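Local coordinates for protein DegQ (Legionella fallonii, PDB 3PV2) that probably degrades unfolded proteins as a trypsin-fold serine protease of the HtrA family, assembling into self-compartmentalised 12-mers and carrying two PDZ domains, at residues H266-P269 / E270-Q273; I336-R339 / D340-P343; K313-Q316 / A317-K321; M275-P278 / E279-G283; V350-I353 / K354-E357. One frame throughout, in Å; residues are numbered along the deposited sequence.

Contact 1: residues H266-P269 / E270-Q273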
# COMPACT_ATOMS: atom_id res chain seq x y z
N HIS B 266 -12.05 -7.62 51.40
CA HIS B 266 -11.06 -8.39 52.17
C HIS B 266 -10.69 -7.63 53.41
O HIS B 266 -10.42 -6.40 53.36
CB HIS B 266 -9.79 -8.66 51.29
CG HIS B 266 -8.77 -9.54 51.96
ND1 HIS B 266 -8.96 -10.90 52.15
CD2 HIS B 266 -7.55 -9.25 52.49
CE1 HIS B 266 -7.90 -11.41 52.78
NE2 HIS B 266 -7.03 -10.43 53.00
N LEU B 267 -10.70 -8.31 54.54
CA LEU B 267 -10.31 -7.69 55.77
C LEU B 267 -8.85 -8.02 55.91
O LEU B 267 -8.48 -9.17 56.26
CB LEU B 267 -11.14 -8.30 56.92
CG LEU B 267 -10.77 -7.81 58.32
CD1 LEU B 267 -11.19 -6.41 58.48
CD2 LEU B 267 -11.33 -8.73 59.50
N THR B 268 -8.02 -7.06 55.61
CA THR B 268 -6.60 -7.14 55.82
C THR B 268 -6.25 -6.93 57.33
O THR B 268 -7.00 -6.33 58.06
CB THR B 268 -5.85 -5.97 55.07
OG1 THR B 268 -6.24 -4.69 55.61
CG2 THR B 268 -6.08 -5.98 53.53
N PRO B 269 -5.06 -7.34 57.76
CA PRO B 269 -4.69 -7.16 59.13
C PRO B 269 -4.75 -5.74 59.50
O PRO B 269 -5.20 -5.41 60.58
CB PRO B 269 -3.24 -7.68 59.16
CG PRO B 269 -3.27 -8.81 58.23
CD PRO B 269 -4.15 -8.30 57.08
N GLU B 270 -4.34 -4.86 58.59
CA GLU B 270 -4.40 -3.43 58.82
C GLU B 270 -5.84 -2.91 59.04
O GLU B 270 -6.08 -2.15 59.95
CB GLU B 270 -3.74 -2.67 57.64
CG GLU B 270 -3.67 -1.13 57.80
CD GLU B 270 -3.33 -0.33 56.49
OE1 GLU B 270 -3.86 -0.62 55.40
OE2 GLU B 270 -2.55 0.62 56.59
N LEU B 271 -6.79 -3.32 58.22
CA LEU B 271 -8.15 -2.82 58.46
C LEU B 271 -8.70 -3.48 59.74
O LEU B 271 -9.37 -2.83 60.52
CB LEU B 271 -9.08 -3.27 57.33
CG LEU B 271 -9.59 -2.41 56.19
CD1 LEU B 271 -9.25 -0.92 56.33
CD2 LEU B 271 -9.38 -3.05 54.73
N ALA B 272 -8.37 -4.74 59.95
CA ALA B 272 -8.80 -5.42 61.15
C ALA B 272 -8.41 -4.61 62.37
O ALA B 272 -9.27 -4.34 63.21
CB ALA B 272 -8.27 -6.87 61.24
N GLN B 273 -7.15 -4.20 62.45
CA GLN B 273 -6.72 -3.43 63.60
C GLN B 273 -7.34 -2.06 63.61
O GLN B 273 -7.66 -1.54 64.67
CB GLN B 273 -5.21 -3.28 63.70
CG GLN B 273 -4.49 -4.59 63.83
CD GLN B 273 -3.06 -4.48 64.32
OE1 GLN B 273 -2.13 -4.27 63.53
NE2 GLN B 273 -2.86 -4.71 65.63
O HOH W 1 -5.72 -2.42 54.17
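Thr268 and Pro269 offer their flat peptide carbonyls to the first turn of helix 269-274. Ala272 N donates to Thr268 O at 2.8 Å. Gln273 N donates to Pro269 O at 3.0 Å. A third flat group, the Glu270 carboxylate, is reached through a water. The water is bonded to Thr268 OG1 and donates to Glu270 OE1 at 2.9 Å.

Thr268 is the N-cap of helix 269-274. Thr268 OG1 accepts from Leu271 N at 3.0 Å. The hydroxyl reaches this N-H because chi1 is 64°, which sets OG1 between the backbone N and the carbonyl carbon.

Apolar groups meet beside the cap. Leu267 CD1 packs 4.0 Å from Leu271 CB, and Leu267 CG lies at the same distance from Ala272 CB. Leu449 of a third subunit packs on Glu270 and Leu271, while Asp110 of a second subunit lies against Thr268 and Pro269.

The chemistry is that of a helix start. The Thr268 hydroxyl supplies an acceptor for an N-H of the first turn, and the water links the same oxygen to Glu270.

Contact 2: residues I336-R339 / D340-P343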
# COMPACT_ATOMS: atom_id res chain seq x y z
N ILE B 336 -23.71 -14.53 60.64
CA ILE B 336 -23.20 -14.15 61.95
C ILE B 336 -22.16 -13.08 61.69
O ILE B 336 -21.32 -13.28 60.88
CB ILE B 336 -22.58 -15.37 62.74
CG1 ILE B 336 -23.68 -16.37 63.13
CG2 ILE B 336 -21.87 -14.92 64.06
CD1 ILE B 336 -23.12 -17.55 63.95
N VAL B 337 -22.28 -11.94 62.35
CA VAL B 337 -21.32 -10.82 62.17
C VAL B 337 -20.74 -10.39 63.51
O VAL B 337 -21.22 -10.70 64.55
CB VAL B 337 -21.91 -9.58 61.41
CG1 VAL B 337 -22.42 -9.97 59.93
CG2 VAL B 337 -23.01 -8.98 62.19
N GLU B 338 -19.66 -9.64 63.43
CA GLU B 338 -19.13 -8.94 64.57
C GLU B 338 -19.41 -7.49 64.28
O GLU B 338 -19.05 -6.99 63.24
CB GLU B 338 -17.61 -9.11 64.69
CG GLU B 338 -17.15 -10.44 65.19
CD GLU B 338 -17.26 -10.58 66.68
OE1 GLU B 338 -17.01 -9.65 67.46
OE2 GLU B 338 -17.61 -11.68 67.09
N ARG B 339 -20.01 -6.79 65.22
CA ARG B 339 -20.19 -5.40 65.08
C ARG B 339 -19.67 -4.67 66.27
O ARG B 339 -20.27 -4.73 67.29
CB ARG B 339 -21.69 -5.08 64.89
CG ARG B 339 -22.03 -3.57 64.91
CD ARG B 339 -23.59 -3.30 64.66
NE ARG B 339 -24.06 -4.02 63.47
CZ ARG B 339 -25.33 -4.28 63.16
NH1 ARG B 339 -26.32 -3.89 63.95
NH2 ARG B 339 -25.59 -4.96 62.05
N ASP B 340 -18.63 -3.85 66.06
CA ASP B 340 -17.86 -3.21 67.16
C ASP B 340 -17.57 -4.25 68.27
O ASP B 340 -17.85 -4.00 69.40
CB ASP B 340 -18.61 -2.01 67.77
CG ASP B 340 -19.02 -0.95 66.71
OD1 ASP B 340 -20.07 -0.28 66.92
OD2 ASP B 340 -18.32 -0.83 65.67
N ASN B 341 -17.09 -5.41 67.88
CA ASN B 341 -16.72 -6.51 68.80
C ASN B 341 -17.84 -7.30 69.46
O ASN B 341 -17.58 -8.20 70.26
CB ASN B 341 -15.72 -6.02 69.84
CG ASN B 341 -14.36 -5.97 69.26
OD1 ASN B 341 -13.91 -4.94 68.82
ND2 ASN B 341 -13.73 -7.13 69.17
N LYS B 342 -19.08 -7.01 69.07
CA LYS B 342 -20.19 -7.74 69.62
C LYS B 342 -20.82 -8.60 68.55
O LYS B 342 -21.11 -8.14 67.45
CB LYS B 342 -21.20 -6.79 70.24
CG LYS B 342 -20.67 -6.15 71.52
CD LYS B 342 -21.63 -5.08 72.03
CE LYS B 342 -20.88 -3.88 72.59
NZ LYS B 342 -20.22 -3.11 71.47
N PRO B 343 -21.04 -9.86 68.87
CA PRO B 343 -21.54 -10.79 67.89
C PRO B 343 -23.07 -10.65 67.68
O PRO B 343 -23.80 -10.33 68.62
CB PRO B 343 -21.17 -12.15 68.48
CG PRO B 343 -21.18 -11.94 69.98
CD PRO B 343 -20.87 -10.45 70.21
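This is the tip of the beta hairpin of the first PDZ domain, where strand 332-339 turns back into strand 342-349. Arg339 and Lys342 are the last pair before the turn, an antiparallel hydrogen-bonded pair. They close a type I' turn from Arg339 to Lys342, a two-residue hairpin loop with Asp340 and Asn341 at its corners. Both corner residues have positive phi, as this turn requires.

Arg339 N donates to Lys342 O at 2.8 Å. The return bond, from Lys342 N to Arg339 O, is 3.1 Å. Glu338 and Pro343 make the next, non-hydrogen-bonded pair. Pro343 CA approaches Val337 O at 3.4 Å in a CA-H...O contact.

The Glu338 side chain folds back over the hairpin. Its chain is bent at chi2 (-79°), which brings the carboxylate over the turn and the start of strand 342-349. Glu338 OE1 lies 3.2 Å from Asn341 C, and Glu338 OE2 lies 3.9 Å from Pro343 CB.

Arg339 is on the other face and has its strongest polar partner outside the hairpin. Its NH2 makes a salt bridge to Asp304 OD2 and also bonds Gly299 O. The turn is fastened to the neighbouring loop as well, since Asn341 N bonds Tyr277 OH.

Lys342 bends at chi3 and chi4 to bring its amine back over the turn, where Lys342 NZ makes a weak hydrogen bond of 3.3 Å to Asp340 O.

Contact 3: residues K313-Q316 / A317-K321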
# COMPACT_ATOMS: atom_id res chain seq x y z
N LYS B 313 -17.99 -21.37 58.07
CA LYS B 313 -17.10 -20.45 58.67
C LYS B 313 -16.49 -19.50 57.59
O LYS B 313 -15.98 -19.96 56.57
CB LYS B 313 -16.04 -21.23 59.40
CG LYS B 313 -15.37 -20.46 60.49
CD LYS B 313 -16.31 -20.17 61.71
CE LYS B 313 -15.68 -19.01 62.57
NZ LYS B 313 -16.68 -18.01 63.10
N ILE B 314 -16.58 -18.19 57.80
CA ILE B 314 -16.04 -17.27 56.80
C ILE B 314 -14.76 -16.59 57.27
O ILE B 314 -14.75 -15.87 58.25
CB ILE B 314 -17.11 -16.27 56.20
CG1 ILE B 314 -17.80 -16.92 54.97
CG2 ILE B 314 -16.40 -15.07 55.64
CD1 ILE B 314 -19.01 -17.37 55.16
N THR B 315 -13.68 -16.88 56.56
CA THR B 315 -12.38 -16.33 56.86
C THR B 315 -11.86 -15.44 55.73
O THR B 315 -10.85 -14.79 55.89
CB THR B 315 -11.32 -17.47 57.11
OG1 THR B 315 -11.16 -18.27 55.93
CG2 THR B 315 -11.71 -18.36 58.29
N GLN B 316 -12.55 -15.41 54.60
CA GLN B 316 -12.09 -14.63 53.44
C GLN B 316 -13.26 -14.05 52.72
O GLN B 316 -14.28 -14.73 52.57
CB GLN B 316 -11.40 -15.56 52.45
CG GLN B 316 -10.20 -16.32 52.99
CD GLN B 316 -8.93 -15.77 52.41
OE1 GLN B 316 -8.09 -16.52 51.91
NE2 GLN B 316 -8.77 -14.45 52.46
N ALA B 317 -13.14 -12.81 52.25
CA ALA B 317 -14.24 -12.17 51.56
C ALA B 317 -14.75 -12.98 50.35
O ALA B 317 -15.93 -12.96 50.05
CB ALA B 317 -13.86 -10.75 51.10
N THR B 318 -13.86 -13.60 49.59
CA THR B 318 -14.27 -14.39 48.42
C THR B 318 -15.30 -15.48 48.75
O THR B 318 -16.21 -15.72 47.97
CB THR B 318 -13.07 -15.04 47.74
OG1 THR B 318 -12.19 -15.55 48.75
CG2 THR B 318 -12.35 -14.00 46.89
N GLN B 319 -15.24 -16.03 49.93
CA GLN B 319 -16.19 -17.08 50.31
C GLN B 319 -17.62 -16.60 50.44
O GLN B 319 -18.53 -17.40 50.35
CB GLN B 319 -15.80 -17.78 51.63
CG GLN B 319 -14.44 -18.26 51.69
CD GLN B 319 -14.06 -18.69 53.11
OE1 GLN B 319 -14.11 -17.91 54.05
NE2 GLN B 319 -13.70 -19.95 53.26
N VAL B 320 -17.86 -15.30 50.62
CA VAL B 320 -19.21 -14.85 50.85
C VAL B 320 -19.97 -14.97 49.55
O VAL B 320 -21.10 -15.47 49.50
CB VAL B 320 -19.21 -13.43 51.34
CG1 VAL B 320 -20.61 -12.79 51.24
CG2 VAL B 320 -18.65 -13.38 52.75
N LYS B 321 -19.29 -14.59 48.49
CA LYS B 321 -19.89 -14.44 47.15
C LYS B 321 -20.22 -15.83 46.66
O LYS B 321 -21.38 -16.18 46.32
CB LYS B 321 -18.87 -13.73 46.26
CG LYS B 321 -17.85 -12.85 47.14
CD LYS B 321 -16.95 -11.84 46.34
CE LYS B 321 -17.67 -10.52 45.96
NZ LYS B 321 -16.72 -9.35 45.71
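Gln319 reaches back from the first turn of helix 318-325 to the loop before it. Gln319 CB points toward that loop, 3.5 Å from Gln316 O and 4.0 Å from Ile314 CG1. Gln319 CG is next, 3.6 Å from Gln316 O. Beyond CG the chain runs extended, chi2 169°, and this carries the amide to the backbone of Thr315 and Gln316.

At the tip, OE1 accepts two backbone N-H groups. Thr315 N lies 2.7 Å from Gln319 OE1, in the plane of the amide carbonyl. Gln316 N lies 3.0 Å from Gln319 OE1, above that plane. One side-chain oxygen thus satisfies two consecutive peptide nitrogens and fixes the bend of the loop. The backbone replies: Gln319 N donates to Gln316 O at 3.1 Å.

Beside this polar link the contact is apolar. Ile314 CG2 meets Val320 CG2 at 4.0 Å, the two side chains crossing at about a right angle. Both also touch Ile309 and Ala284 of the sheet. The Gln316 side chain leads away from the helix start, and its NE2 bonds Asn168 OD1 of a second subunit.

Ala317 packs on Val264 and Gln316 on His266, both of strand 262-266. A helix beside an edge strand is typical of the PDZ fold, where such a pair borders the peptide-binding groove; it probably does so here, as in other HtrA proteases.

Contact 4: residues M275-P278 / E279-G283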
# COMPACT_ATOMS: atom_id res chain seq x y z
N MET B 275 -10.22 -1.29 62.77
CA MET B 275 -11.59 -1.41 63.25
C MET B 275 -11.76 -2.03 64.64
O MET B 275 -12.88 -2.31 65.03
CB MET B 275 -12.39 -2.22 62.23
CG MET B 275 -12.78 -1.31 61.02
SD MET B 275 -13.14 -2.31 59.63
CE MET B 275 -13.63 -0.98 58.44
N GLY B 276 -10.67 -2.26 65.38
CA GLY B 276 -10.78 -2.70 66.75
C GLY B 276 -10.65 -4.20 66.99
O GLY B 276 -11.05 -4.68 68.04
N TYR B 277 -10.10 -4.91 66.02
CA TYR B 277 -9.97 -6.36 66.08
C TYR B 277 -8.49 -6.73 66.05
O TYR B 277 -7.67 -5.93 65.62
CB TYR B 277 -10.69 -6.99 64.89
CG TYR B 277 -12.19 -6.72 64.90
CD1 TYR B 277 -12.73 -5.62 64.27
CD2 TYR B 277 -13.03 -7.54 65.59
CE1 TYR B 277 -14.10 -5.38 64.31
CE2 TYR B 277 -14.37 -7.31 65.64
CZ TYR B 277 -14.90 -6.24 65.00
OH TYR B 277 -16.23 -6.02 65.07
N PRO B 278 -8.15 -7.93 66.51
CA PRO B 278 -6.71 -8.34 66.50
C PRO B 278 -6.24 -8.47 65.06
O PRO B 278 -7.06 -8.70 64.16
CB PRO B 278 -6.72 -9.75 67.11
CG PRO B 278 -8.02 -9.85 67.91
CD PRO B 278 -9.01 -8.92 67.18
N GLU B 279 -4.94 -8.43 64.85
CA GLU B 279 -4.35 -8.40 63.55
C GLU B 279 -4.63 -9.64 62.79
O GLU B 279 -4.78 -9.60 61.58
CB GLU B 279 -2.83 -8.09 63.62
CG GLU B 279 -1.99 -9.21 64.24
CD GLU B 279 -0.45 -8.91 64.19
OE1 GLU B 279 -0.05 -7.71 64.05
OE2 GLU B 279 0.34 -9.90 64.32
N ASP B 280 -4.83 -10.76 63.46
CA ASP B 280 -5.13 -11.98 62.72
C ASP B 280 -6.61 -12.26 62.70
O ASP B 280 -7.03 -13.36 62.33
CB ASP B 280 -4.31 -13.18 63.28
CG ASP B 280 -4.63 -13.53 64.78
OD1 ASP B 280 -5.30 -12.78 65.52
OD2 ASP B 280 -4.16 -14.60 65.24
N PHE B 281 -7.45 -11.29 63.05
CA PHE B 281 -8.89 -11.58 63.00
C PHE B 281 -9.34 -11.84 61.56
O PHE B 281 -8.89 -11.16 60.63
CB PHE B 281 -9.73 -10.44 63.58
CG PHE B 281 -11.15 -10.84 63.86
CD1 PHE B 281 -12.18 -10.36 63.07
CD2 PHE B 281 -11.44 -11.76 64.88
CE1 PHE B 281 -13.50 -10.74 63.32
CE2 PHE B 281 -12.77 -12.17 65.14
CZ PHE B 281 -13.80 -11.64 64.32
N GLN B 282 -10.24 -12.77 61.37
CA GLN B 282 -10.66 -13.08 60.00
C GLN B 282 -12.16 -12.97 59.80
O GLN B 282 -12.95 -13.21 60.70
CB GLN B 282 -10.22 -14.50 59.64
CG GLN B 282 -8.69 -14.81 59.66
CD GLN B 282 -8.41 -16.27 59.27
OE1 GLN B 282 -8.67 -17.21 60.05
NE2 GLN B 282 -7.88 -16.47 58.06
N GLY B 283 -12.52 -12.65 58.58
CA GLY B 283 -13.88 -12.57 58.15
C GLY B 283 -13.95 -11.69 56.93
O GLY B 283 -12.91 -11.37 56.38
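Tyr277 and Phe281 form an offset stack. The centroids are 5.0 Å apart and the planes meet at 21°. The overlap is partial: Tyr277 CD2 sits over one face of the Phe281 ring, displaced toward its rim and 3.9 Å from Phe281 CD1. At the root of the pair, Tyr277 CB and Phe281 CB touch at 3.8 Å. Phe281 has its CG opposite the backbone N, chi1 -165°, and this turns the ring back to the tyrosine.

A type I beta turn from Pro278 to Phe281 brings the two rings together. It is closed by Phe281 N, which donates to Pro278 O at 2.8 Å. Pro278 CD also packs on Phe281 CB at 4.0 Å.

Gly276 precedes the pair. It is the C-prime residue of the Schellman motif that ends helix 269-274, and its positive phi suits glycine.

Glu338 of the neighbouring hairpin touches both side chains, and Phe281 also packs on Leu267, Ile305 and Thr307. Met275 meets Tyr447 of a third subunit. Pro278, Glu279 and Asp280 are exposed, with Glu279 also near Asn136 of a second subunit.

Dispersion between two rings and one backbone bond act together to shape the turn, and Tyr277 OH adds a polar tie to Asn341 N.

Contact 5: residues V350-I353 / K354-E357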
# COMPACT_ATOMS: atom_id res chain seq x y z
N VAL B 350 -33.10 -14.77 50.56
CA VAL B 350 -32.61 -14.48 49.23
C VAL B 350 -33.80 -14.24 48.31
O VAL B 350 -34.76 -15.01 48.36
CB VAL B 350 -31.86 -15.66 48.63
CG1 VAL B 350 -31.41 -15.35 47.20
CG2 VAL B 350 -30.66 -16.07 49.51
N THR B 351 -33.74 -13.20 47.49
CA THR B 351 -34.82 -12.88 46.60
C THR B 351 -34.39 -12.96 45.15
O THR B 351 -33.19 -12.93 44.82
CB THR B 351 -35.44 -11.46 46.85
OG1 THR B 351 -34.44 -10.44 46.78
CG2 THR B 351 -36.13 -11.43 48.19
N ASP B 352 -35.40 -13.04 44.30
CA ASP B 352 -35.22 -13.00 42.87
C ASP B 352 -34.83 -11.58 42.44
O ASP B 352 -35.46 -10.62 42.88
CB ASP B 352 -36.48 -13.45 42.14
CG ASP B 352 -36.24 -13.63 40.66
OD1 ASP B 352 -36.61 -12.73 39.87
OD2 ASP B 352 -35.61 -14.65 40.30
N ILE B 353 -33.81 -11.49 41.59
CA ILE B 353 -33.13 -10.22 41.24
C ILE B 353 -34.14 -9.38 40.49
O ILE B 353 -34.31 -8.19 40.74
CB ILE B 353 -31.87 -10.44 40.34
CG1 ILE B 353 -30.90 -11.43 41.00
CG2 ILE B 353 -31.13 -9.11 40.05
CD1 ILE B 353 -29.90 -12.11 40.03
N LYS B 354 -34.85 -10.02 39.59
CA LYS B 354 -35.87 -9.35 38.82
C LYS B 354 -37.10 -8.96 39.65
O LYS B 354 -37.70 -7.90 39.42
CB LYS B 354 -36.21 -10.20 37.59
CG LYS B 354 -34.98 -10.34 36.65
CD LYS B 354 -35.08 -11.54 35.69
CE LYS B 354 -36.04 -11.30 34.52
NZ LYS B 354 -35.53 -11.91 33.24
N SER B 355 -37.45 -9.76 40.64
CA SER B 355 -38.56 -9.40 41.53
C SER B 355 -38.22 -8.22 42.44
O SER B 355 -39.08 -7.40 42.72
CB SER B 355 -39.02 -10.59 42.38
OG SER B 355 -39.51 -11.62 41.55
N HIS B 356 -36.97 -8.15 42.87
CA HIS B 356 -36.51 -7.00 43.62
C HIS B 356 -36.50 -5.71 42.77
O HIS B 356 -36.86 -4.63 43.24
CB HIS B 356 -35.11 -7.28 44.13
CG HIS B 356 -34.47 -6.13 44.83
ND1 HIS B 356 -34.79 -5.78 46.12
CD2 HIS B 356 -33.50 -5.26 44.44
CE1 HIS B 356 -34.05 -4.74 46.49
NE2 HIS B 356 -33.25 -4.41 45.48
N GLU B 357 -36.05 -5.83 41.53
CA GLU B 357 -35.95 -4.64 40.69
C GLU B 357 -37.36 -4.16 40.40
O GLU B 357 -37.61 -2.98 40.36
CB GLU B 357 -35.15 -4.91 39.42
CG GLU B 357 -34.36 -3.71 38.93
CD GLU B 357 -33.25 -3.21 39.93
OE1 GLU B 357 -32.76 -4.01 40.77
OE2 GLU B 357 -32.89 -2.01 39.86
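Thr351 is the first residue to meet the following helix, and it does so loosely: its OG1 comes within 4.2 Å of His356 CB.

Asp352 comes next and carries the contact as the N-cap of helix 353-362. Its CG is turned opposite the backbone N, chi1 -171°, and this swings the carboxylate over the first turn. Asp352 OD1 accepts from Ser355 N at 3.2 Å, through the lone pair that faces away from the other oxygen. That other oxygen, OD2, bonds His256 NE2, so both carboxylate oxygens have partners. The backbone takes part too. Asp352 O accepts from His356 N at 2.9 Å. Ser355 OG rests 3.6 Å from Asp352 CB. The negative charge lies at the N-terminal end of the helix, where the helix dipole would probably favour it.

Ile353 begins the helix. Ile353 O accepts from Glu357 N at 3.0 Å. Glu357 OE2 in turn bonds Tyr368 OH.

Strand 342-349 of the first PDZ domain leads into this segment. Thr351 makes backbone bonds with Leu259, which His356 also touches. Helix 353-362 then runs on toward strand 370-378, so it connects the first PDZ sheet to the second.

Overall arrangement
Contacts 1 to 4 lie in the first PDZ domain, while contact 5 leads out of it toward the second. Contacts 1 and 3 are partly buried; contacts 2, 4 and 5 are at the surface. Contact 1 caps the start of helix 269-274 and contact 4 follows its end; their centres are about 6 Å apart. Contact 4 also touches contact 2, and contact 1 touches contact 3. Contact 5 stands apart, with no atom closer than about 10 Å to another contact. The chemistry differs with place. Contacts 1 and 5 begin helices with a hydroxyl and a carboxylate, respectively. Contact 3 uses an amide oxygen, contact 2 backbone pairing, and contact 4 stacked rings.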